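Local coordinates for YkuI protein (Bacillus subtilis, PDB 2BAS), which binds the second messenger cyclic di-GMP and, through its EAL domain, probably acts as a cyclic-di-GMP-specific phosphodiesterase, at residues Q305-L310 with D319-K324; I336-E341 with Y407-Q412. All coordinates share one frame; numbering follows the deposited sequence.

Interaction 1: Q305-L310 with D319-K324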
loop_
_atom_site.group_PDB
_atom_site.type_symbol
_atom_site.label_atom_id
_atom_site.label_comp_id
_atom_site.label_asym_id
_atom_site.label_seq_id
_atom_site.Cartn_x
_atom_site.Cartn_y
_atom_site.Cartn_z
ATOM N N GLN A 305 -20.462 21.250 -22.245
ATOM C CA GLN A 305 -21.649 22.024 -22.628
ATOM C C GLN A 305 -22.043 22.992 -21.525
ATOM O O GLN A 305 -22.202 24.180 -21.773
ATOM C CB GLN A 305 -22.837 21.124 -22.880
ATOM C CG GLN A 305 -22.799 20.362 -24.158
ATOM C CD GLN A 305 -24.082 19.587 -24.373
ATOM O OE1 GLN A 305 -24.796 19.813 -25.353
ATOM N NE2 GLN A 305 -24.395 18.680 -23.441
ATOM N N ALA A 306 -22.181 22.474 -20.306
ATOM C CA ALA A 306 -22.588 23.273 -19.152
ATOM C C ALA A 306 -21.675 24.484 -18.884
ATOM O O ALA A 306 -22.155 25.622 -18.861
ATOM C CB ALA A 306 -22.718 22.399 -17.929
ATOM N N VAL A 307 -20.377 24.245 -18.696
ATOM C CA VAL A 307 -19.408 25.329 -18.506
ATOM C C VAL A 307 -19.481 26.369 -19.645
ATOM O O VAL A 307 -19.944 27.485 -19.435
ATOM C CB VAL A 307 -17.962 24.792 -18.379
ATOM C CG1 VAL A 307 -16.997 25.938 -18.179
ATOM C CG2 VAL A 307 -17.843 23.787 -17.210
ATOM N N THR A 308 -19.054 25.984 -20.848
ATOM C CA THR A 308 -19.021 26.897 -21.997
ATOM C C THR A 308 -20.341 27.651 -22.208
ATOM O O THR A 308 -20.336 28.831 -22.543
ATOM C CB THR A 308 -18.625 26.171 -23.304
ATOM O OG1 THR A 308 -19.557 25.113 -23.557
ATOM C CG2 THR A 308 -17.205 25.588 -23.201
ATOM N N SER A 309 -21.460 26.963 -21.997
ATOM C CA SER A 309 -22.787 27.574 -22.069
ATOM C C SER A 309 -23.020 28.603 -20.950
ATOM O O SER A 309 -23.442 29.731 -21.217
ATOM C CB SER A 309 -23.858 26.486 -22.043
ATOM O OG SER A 309 -25.089 26.992 -21.577
ATOM N N LEU A 310 -22.743 28.211 -19.704
ATOM C CA LEU A 310 -22.869 29.112 -18.550
ATOM C C LEU A 310 -21.870 30.269 -18.571
ATOM O O LEU A 310 -22.205 31.389 -18.175
ATOM C CB LEU A 310 -22.756 28.354 -17.228
ATOM C CG LEU A 310 -24.023 27.697 -16.683
ATOM C CD1 LEU A 310 -23.672 26.779 -15.540
ATOM C CD2 LEU A 310 -25.028 28.736 -16.230
ATOM N N ASP A 319 -17.464 32.308 -7.904
ATOM C CA ASP A 319 -18.345 31.756 -6.857
ATOM C C ASP A 319 -19.798 31.674 -7.320
ATOM O O ASP A 319 -20.514 30.726 -6.993
ATOM C CB ASP A 319 -18.236 32.551 -5.551
ATOM C CG ASP A 319 -16.945 32.271 -4.795
ATOM O OD1 ASP A 319 -16.810 31.170 -4.226
ATOM O OD2 ASP A 319 -16.067 33.157 -4.750
ATOM N N ASP A 320 -20.222 32.656 -8.103
ATOM C CA ASP A 320 -21.554 32.639 -8.667
ATOM C C ASP A 320 -21.667 31.598 -9.780
ATOM O O ASP A 320 -22.719 30.972 -9.939
ATOM C CB ASP A 320 -21.952 34.035 -9.145
ATOM C CG ASP A 320 -22.239 34.999 -7.978
ATOM O OD1 ASP A 320 -22.585 34.519 -6.868
ATOM O OD2 ASP A 320 -22.131 36.238 -8.171
ATOM N N PHE A 321 -20.579 31.394 -10.525
ATOM C CA PHE A 321 -20.564 30.400 -11.606
ATOM C C PHE A 321 -20.789 28.956 -11.129
ATOM O O PHE A 321 -21.552 28.210 -11.752
ATOM C CB PHE A 321 -19.284 30.515 -12.460
ATOM C CG PHE A 321 -18.953 29.269 -13.248
ATOM C CD1 PHE A 321 -19.712 28.897 -14.358
ATOM C CD2 PHE A 321 -17.874 28.466 -12.877
ATOM C CE1 PHE A 321 -19.407 27.730 -15.081
ATOM C CE2 PHE A 321 -17.552 27.294 -13.599
ATOM C CZ PHE A 321 -18.316 26.929 -14.697
ATOM N N ILE A 322 -20.131 28.566 -10.036
ATOM C CA ILE A 322 -20.247 27.191 -9.539
ATOM C C ILE A 322 -21.616 26.906 -8.912
ATOM O O ILE A 322 -22.099 25.768 -8.954
ATOM C CB ILE A 322 -19.081 26.763 -8.596
ATOM C CG1 ILE A 322 -19.012 27.633 -7.329
ATOM C CG2 ILE A 322 -17.746 26.761 -9.353
ATOM C CD1 ILE A 322 -17.982 27.148 -6.302
ATOM N N LYS A 323 -22.239 27.940 -8.347
ATOM C CA LYS A 323 -23.569 27.805 -7.768
ATOM C C LYS A 323 -24.550 27.455 -8.873
ATOM O O LYS A 323 -25.458 26.636 -8.682
ATOM C CB LYS A 323 -24.003 29.102 -7.081
ATOM C CG LYS A 323 -23.142 29.535 -5.902
ATOM C CD LYS A 323 -23.627 30.867 -5.389
ATOM C CE LYS A 323 -22.657 31.461 -4.392
ATOM N NZ LYS A 323 -23.052 32.871 -4.065
ATOM N N LYS A 324 -24.350 28.083 -10.030
ATOM C CA LYS A 324 -25.165 27.834 -11.206
ATOM C C LYS A 324 -24.791 26.488 -11.819
ATOM O O LYS A 324 -25.661 25.735 -12.232
ATOM C CB LYS A 324 -25.007 28.955 -12.234
ATOM C CG LYS A 324 -25.530 30.326 -11.797
ATOM C CD LYS A 324 -25.445 31.316 -12.963
ATOM C CE LYS A 324 -25.774 32.761 -12.568
ATOM N NZ LYS A 324 -24.684 33.411 -11.782
#
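Phe321 reaches from helix 318-328 to the flank of helix 271-311, where Val307 and Leu310, one turn apart, receive its ring. The two short segments run at 133° to each other with their axes 10.8 Å apart, a helix-loop-helix arrangement in which side chains do the joining. A chi1 of 159° sets CG of the phenylalanine opposite the backbone N and carries the ring across to the neighbouring helix. Its far corner, CZ, lies against both methyls of Val307, CG1 the nearer at 3.9 Å, in an oblique approach. Leu310 comes to the ring differently: its CB sits at the edge, near the ring plane, 4.0 Å from CE1. The rest of the leucine turns to Lys324, its CD1 lying 3.9 Å from the lysine C and its CD2 4.0 Å from the lysine CB, so that the methyls lean on the root of the lysine while its ammonium end leads away from helix 271-311. Cutting Leu310 back to an alanine would remove both methyls and is likely to open a gap beside the root of Lys324 and toward Leu325. Arg311 adds a cation-pi contact to the Phe321 ring, and Ala306 and Leu310 also meet Leu325. Lys323 NZ and Asp320 OD1 form a salt bridge within helix 318-328, away from the touching atoms. With van der Waals contacts alone between these two segments, the join here probably rests on close fit and the burial of Val307 and Phe321.

Interaction 2: I336-E341 with Y407-Q412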
loop_
_atom_site.group_PDB
_atom_site.type_symbol
_atom_site.label_atom_id
_atom_site.label_comp_id
_atom_site.label_asym_id
_atom_site.label_seq_id
_atom_site.Cartn_x
_atom_site.Cartn_y
_atom_site.Cartn_z
ATOM N N ILE A 336 -18.757 20.929 -5.587
ATOM C CA ILE A 336 -18.055 21.586 -6.704
ATOM C C ILE A 336 -17.205 22.759 -6.187
ATOM O O ILE A 336 -17.668 23.525 -5.336
ATOM C CB ILE A 336 -19.043 22.071 -7.798
ATOM C CG1 ILE A 336 -19.945 20.915 -8.234
ATOM C CG2 ILE A 336 -18.299 22.649 -9.021
ATOM C CD1 ILE A 336 -20.971 21.269 -9.301
ATOM N N TYR A 337 -15.974 22.881 -6.706
ATOM C CA TYR A 337 -15.034 23.962 -6.367
ATOM C C TYR A 337 -13.942 24.092 -7.446
ATOM O O TYR A 337 -13.753 23.167 -8.247
ATOM C CB TYR A 337 -14.393 23.726 -4.984
ATOM C CG TYR A 337 -13.539 22.470 -4.880
ATOM C CD1 TYR A 337 -12.147 22.523 -4.976
ATOM C CD2 TYR A 337 -14.130 21.236 -4.703
ATOM C CE1 TYR A 337 -11.375 21.348 -4.888
ATOM C CE2 TYR A 337 -13.389 20.078 -4.621
ATOM C CZ TYR A 337 -12.019 20.126 -4.708
ATOM O OH TYR A 337 -11.335 18.930 -4.615
HETATM N N MSE A 338 -13.218 25.221 -7.442
HETATM C CA MSE A 338 -12.140 25.516 -8.400
HETATM C C MSE A 338 -10.800 25.838 -7.736
HETATM O O MSE A 338 -10.771 26.475 -6.681
HETATM C CB MSE A 338 -12.520 26.714 -9.278
HETATM C CG MSE A 338 -13.395 26.410 -10.475
HETATM SE SE MSE A 338 -14.267 28.030 -11.202
HETATM C CE MSE A 338 -12.673 29.230 -11.561
ATOM N N CYS A 339 -9.700 25.447 -8.385
ATOM C CA CYS A 339 -8.339 25.708 -7.891
ATOM C C CYS A 339 -7.417 26.208 -9.007
ATOM O O CYS A 339 -7.691 25.953 -10.184
ATOM C CB CYS A 339 -7.716 24.419 -7.338
ATOM S SG CYS A 339 -8.577 23.601 -5.983
ATOM N N ASP A 340 -6.309 26.863 -8.633
ATOM C CA ASP A 340 -5.286 27.340 -9.597
ATOM C C ASP A 340 -4.135 26.323 -9.799
ATOM O O ASP A 340 -4.164 25.251 -9.196
ATOM C CB ASP A 340 -4.764 28.755 -9.246
ATOM C CG ASP A 340 -3.828 28.788 -8.023
ATOM O OD1 ASP A 340 -3.490 27.719 -7.457
ATOM O OD2 ASP A 340 -3.412 29.912 -7.630
ATOM N N GLU A 341 -3.131 26.664 -10.613
ATOM C CA GLU A 341 -2.062 25.711 -10.947
ATOM C C GLU A 341 -1.384 25.080 -9.721
ATOM O O GLU A 341 -0.927 23.945 -9.782
ATOM C CB GLU A 341 -0.957 26.323 -11.830
ATOM C CG GLU A 341 -1.224 27.669 -12.456
ATOM C CD GLU A 341 -0.634 28.805 -11.635
ATOM O OE1 GLU A 341 -0.849 28.830 -10.397
ATOM O OE2 GLU A 341 0.052 29.679 -12.223
ATOM N N TYR A 407 -11.709 18.942 -14.542
ATOM C CA TYR A 407 -11.926 19.597 -15.818
ATOM C C TYR A 407 -11.031 20.832 -15.958
ATOM O O TYR A 407 -10.991 21.658 -15.049
ATOM C CB TYR A 407 -13.399 19.983 -15.935
ATOM C CG TYR A 407 -13.752 20.683 -17.215
ATOM C CD1 TYR A 407 -14.146 19.961 -18.336
ATOM C CD2 TYR A 407 -13.706 22.071 -17.315
ATOM C CE1 TYR A 407 -14.476 20.597 -19.519
ATOM C CE2 TYR A 407 -14.047 22.726 -18.510
ATOM C CZ TYR A 407 -14.423 21.981 -19.598
ATOM O OH TYR A 407 -14.755 22.602 -20.781
ATOM N N PRO A 408 -10.288 20.944 -17.079
ATOM C CA PRO A 408 -9.485 22.142 -17.325
ATOM C C PRO A 408 -10.289 23.270 -17.980
ATOM O O PRO A 408 -10.955 23.055 -18.991
ATOM C CB PRO A 408 -8.382 21.644 -18.275
ATOM C CG PRO A 408 -8.963 20.471 -18.979
ATOM C CD PRO A 408 -10.127 19.945 -18.154
HETATM N N MSE A 409 -10.218 24.462 -17.395
HETATM C CA MSE A 409 -10.874 25.643 -17.935
HETATM C C MSE A 409 -9.835 26.596 -18.495
HETATM O O MSE A 409 -8.637 26.309 -18.469
HETATM C CB MSE A 409 -11.666 26.350 -16.841
HETATM C CG MSE A 409 -12.901 25.606 -16.375
HETATM SE SE MSE A 409 -13.559 26.420 -14.731
HETATM C CE MSE A 409 -14.170 28.116 -15.504
ATOM N N ASP A 410 -10.291 27.735 -19.000
ATOM C CA ASP A 410 -9.372 28.739 -19.504
ATOM C C ASP A 410 -8.677 29.482 -18.351
ATOM O O ASP A 410 -9.169 29.482 -17.222
ATOM C CB ASP A 410 -10.101 29.694 -20.460
ATOM C CG ASP A 410 -10.787 28.961 -21.622
ATOM O OD1 ASP A 410 -10.544 27.750 -21.826
ATOM O OD2 ASP A 410 -11.577 29.605 -22.336
ATOM N N ASP A 411 -7.535 30.104 -18.651
ATOM C CA ASP A 411 -6.722 30.837 -17.668
ATOM C C ASP A 411 -6.145 29.929 -16.592
ATOM O O ASP A 411 -6.156 30.284 -15.411
ATOM C CB ASP A 411 -7.517 31.961 -16.988
ATOM C CG ASP A 411 -7.858 33.089 -17.925
ATOM O OD1 ASP A 411 -6.926 33.720 -18.492
ATOM O OD2 ASP A 411 -9.072 33.359 -18.062
ATOM N N GLN A 412 -5.646 28.765 -16.994
ATOM C CA GLN A 412 -5.047 27.826 -16.048
ATOM C C GLN A 412 -5.851 27.720 -14.742
ATOM O O GLN A 412 -5.313 27.912 -13.654
ATOM C CB GLN A 412 -3.586 28.210 -15.740
ATOM C CG GLN A 412 -2.631 28.162 -16.927
ATOM C CD GLN A 412 -2.448 29.512 -17.610
ATOM O OE1 GLN A 412 -3.055 30.514 -17.224
ATOM N NE2 GLN A 412 -1.590 29.540 -18.627
#
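Strands 335-340 and 401-409 run the same way through the antiparallel sheet with strand 413-419 between them, so their backbones stay well apart, with the CA atoms of Met338 and Tyr407 9.5 Å from each other, and close to 6.3 Å only between the CA atoms of Glu341 and Gln412. The sheet, with helices packed on it, has the look of a PAS-like sensory domain, and the contact reaches across strand 413-419. Two selenomethionines make the bridge. Met338 and Met409 both point toward each other's segment and cross at about a right angle, their selenium atoms meeting at 3.9 Å. In each, CG lies beside the backbone N, and the bend at the last torsion (chi3 56° in Met338, 69° in Met409) sets CE beside the selenium pair, not between the two selenium atoms. Phe321 of helix 318-328 packs against both, and Arg311 touches Met409.

The other end of the contact is a meeting of turns. Asp411 and Gln412 both adopt left-handed backbone conformations as the chain reverses into strand 413-419, and in this turn Gln412 comes up to Glu341, the two side chains crossing at a slant. There the aliphatic parts touch, while the carboxylate and amide planes stand 53° apart. Asp340 is tied elsewhere, its OD1 accepting bonds from the backbone N of Glu342 and Asp344. At this outer corner the closest approach of the two side chains is Glu341 CG to Gln412 CB, at 4.1 Å.

From the N terminus, the chain leaves the EAL barrel along the long helix 271-311. Interaction 1 closes a short loop, eight residues between its segments, folding helix 318-328 back on the end of that helix. Strand 335-340 follows directly, and interaction 2 then closes a much longer loop of 65 residues that takes in strands 349-353 and 356-360, helix 374-384 and strand 388-394. The two loops come in series, neither nesting nor crossing, yet their centres are 12 Å apart. Helix 318-328 belongs to interaction 1 and packs on interaction 2: Ile322 rests on Met338 and sets its CD1 against Ile336 O, so the helical pair and the sheet share one apolar core.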